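Local coordinates for phosphoserine phosphatase (Homo sapiens, PDB 6HYY), which catalyses the magnesium-dependent hydrolysis of O-phosphoserine to serine and phosphate, as a member of the haloacid dehalogenase-like hydrolase family, at residues A[67-70]-A[71-75]. Numbering follows the deposited sequence.
Sequences PSRE and QVQRL
A capping box between Ser68 and Gln71 opens helix 69-78, with each residue binding the other's backbone. Ser68, the N-cap, takes the amide of Gln71 on its hydroxyl (Gln71 N to Ser68 OG, 3.1 Å). In return Ser68 N gives a nearly straight bond to Gln71 OE1 (3.0 Å, 175° at the hydrogen), lying in the amide plane on a lone pair. Gln71 reaches back because its CG stands beside its own backbone N (chi1 -74°) and the chain then runs extended, passing alongside the serine hydroxyl. Helical bonding starts at once, with Val72 N on Ser68 O (3.0 Å) and Gln73 N on Arg69 O (2.9 Å).

Within the first turn, Arg69 and Gln73 meet with guanidinium and amide planes 59° apart. Gln73 CG lies over one guanidinium face, while water 2 sits at the edge and in plane, accepting from Arg69 NH1 (2.9 Å) and donating to Gln73 OE1. Water 1 makes a second bridge, accepting from Gln73 NE2 and weakly from Arg69 NH2. Glu70 and Arg74 interact more loosely: Glu70 OE2 and Arg74 NH1 form a long salt bridge of 3.9 Å, and the aliphatic Glu70 CG lies at the guanidinium edge.

On the buried side, Pro67 CB packs on Val72 CG2 (4.2 Å), and both residues touch Leu30 of helix 26-33; Val72 also meets Leu131 of strand 126-133. The reciprocal Ser68-Gln71 capping box is the hallmark of a helix N-terminus; here it begins an amphipathic helix, with the Arg69-Gln73 and Glu70-Arg74 pairs on its more exposed side.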
loop_
_atom_site.group_PDB
_atom_site.type_symbol
_atom_site.label_atom_id
_atom_site.label_comp_id
_atom_site.label_asym_id
_atom_site.label_seq_id
_atom_site.Cartn_x
_atom_site.Cartn_y
_atom_site.Cartn_z
ATOM N N PRO A 67 5.380 -17.750 -7.938
ATOM C CA PRO A 67 6.577 -17.397 -7.171
ATOM C C PRO A 67 6.892 -18.446 -6.116
ATOM O O PRO A 67 6.038 -18.818 -5.309
ATOM C CB PRO A 67 6.202 -16.058 -6.529
ATOM C CG PRO A 67 4.724 -16.161 -6.353
ATOM C CD PRO A 67 4.213 -16.937 -7.540
ATOM N N SER A 68 8.135 -18.907 -6.116
ATOM C CA SER A 68 8.561 -19.802 -5.060
ATOM C C SER A 68 8.963 -18.997 -3.830
ATOM O O SER A 68 9.231 -17.795 -3.902
ATOM C CB SER A 68 9.726 -20.678 -5.535
ATOM O OG SER A 68 10.945 -19.961 -5.509
ATOM N N ARG A 69 8.991 -19.671 -2.680
ATOM C CA ARG A 69 9.406 -18.986 -1.464
ATOM C C ARG A 69 10.827 -18.450 -1.599
ATOM O O ARG A 69 11.122 -17.334 -1.157
ATOM C CB ARG A 69 9.287 -19.908 -0.249
ATOM C CG ARG A 69 9.560 -19.177 1.056
ATOM C CD ARG A 69 9.354 -20.042 2.289
ATOM N NE ARG A 69 9.550 -19.242 3.496
ATOM C CZ ARG A 69 10.736 -18.983 4.038
ATOM N NH1 ARG A 69 11.841 -19.473 3.489
ATOM N NH2 ARG A 69 10.820 -18.233 5.130
ATOM N N GLU A 70 11.716 -19.228 -2.226
ATOM C CA GLU A 70 13.083 -18.767 -2.454
ATOM C C GLU A 70 13.126 -17.537 -3.355
ATOM O O GLU A 70 13.963 -16.655 -3.154
ATOM C CB GLU A 70 13.922 -19.901 -3.052
ATOM C CG GLU A 70 15.299 -19.486 -3.547
ATOM C CD GLU A 70 16.285 -20.644 -3.583
ATOM O OE1 GLU A 70 15.856 -21.808 -3.411
ATOM O OE2 GLU A 70 17.493 -20.389 -3.776
ATOM N N GLN A 71 12.231 -17.449 -4.338
ATOM C CA GLN A 71 12.217 -16.270 -5.198
ATOM C C GLN A 71 11.712 -15.047 -4.443
ATOM O O GLN A 71 12.202 -13.932 -4.652
ATOM C CB GLN A 71 11.364 -16.523 -6.436
ATOM C CG GLN A 71 12.037 -17.437 -7.458
ATOM C CD GLN A 71 11.122 -17.817 -8.609
ATOM O OE1 GLN A 71 9.961 -18.183 -8.412
ATOM N NE2 GLN A 71 11.643 -17.724 -9.830
ATOM N N VAL A 72 10.725 -15.230 -3.569
ATOM C CA VAL A 72 10.284 -14.108 -2.751
ATOM C C VAL A 72 11.406 -13.677 -1.824
ATOM O O VAL A 72 11.679 -12.479 -1.671
ATOM C CB VAL A 72 9.004 -14.473 -1.977
ATOM C CG1 VAL A 72 8.644 -13.349 -1.017
ATOM C CG2 VAL A 72 7.861 -14.754 -2.941
ATOM N N GLN A 73 12.103 -14.651 -1.221
ATOM C CA GLN A 73 13.243 -14.339 -0.365
ATOM C C GLN A 73 14.317 -13.578 -1.129
ATOM O O GLN A 73 14.935 -12.655 -0.589
ATOM C CB GLN A 73 13.836 -15.621 0.218
ATOM C CG GLN A 73 12.968 -16.325 1.235
ATOM C CD GLN A 73 13.589 -17.625 1.710
ATOM O OE1 GLN A 73 13.598 -18.623 0.983
ATOM N NE2 GLN A 73 14.110 -17.624 2.936
ATOM N N ARG A 74 14.559 -13.960 -2.381
ATOM C CA ARG A 74 15.627 -13.318 -3.140
ATOM C C ARG A 74 15.236 -11.900 -3.533
ATOM O O ARG A 74 16.079 -10.999 -3.538
ATOM C CB ARG A 74 15.981 -14.149 -4.371
ATOM C CG ARG A 74 17.022 -13.486 -5.275
ATOM C CD ARG A 74 17.759 -14.504 -6.143
ATOM N NE ARG A 74 16.860 -15.233 -7.029
ATOM C CZ ARG A 74 16.414 -16.465 -6.798
ATOM N NH1 ARG A 74 16.782 -17.122 -5.703
ATOM N NH2 ARG A 74 15.594 -17.043 -7.667
ATOM N N LEU A 75 13.957 -11.681 -3.847
ATOM C CA LEU A 75 13.485 -10.319 -4.074
ATOM C C LEU A 75 13.783 -9.438 -2.872
ATOM O O LEU A 75 14.374 -8.362 -3.009
ATOM C CB LEU A 75 11.986 -10.325 -4.386
ATOM C CG LEU A 75 11.340 -8.950 -4.567
ATOM C CD1 LEU A 75 12.074 -8.148 -5.624
ATOM C CD2 LEU A 75 9.875 -9.095 -4.952
HETATM O O HOH W 1 12.926 -15.764 5.047
HETATM O O HOH W 2 12.509 -21.289 1.319
#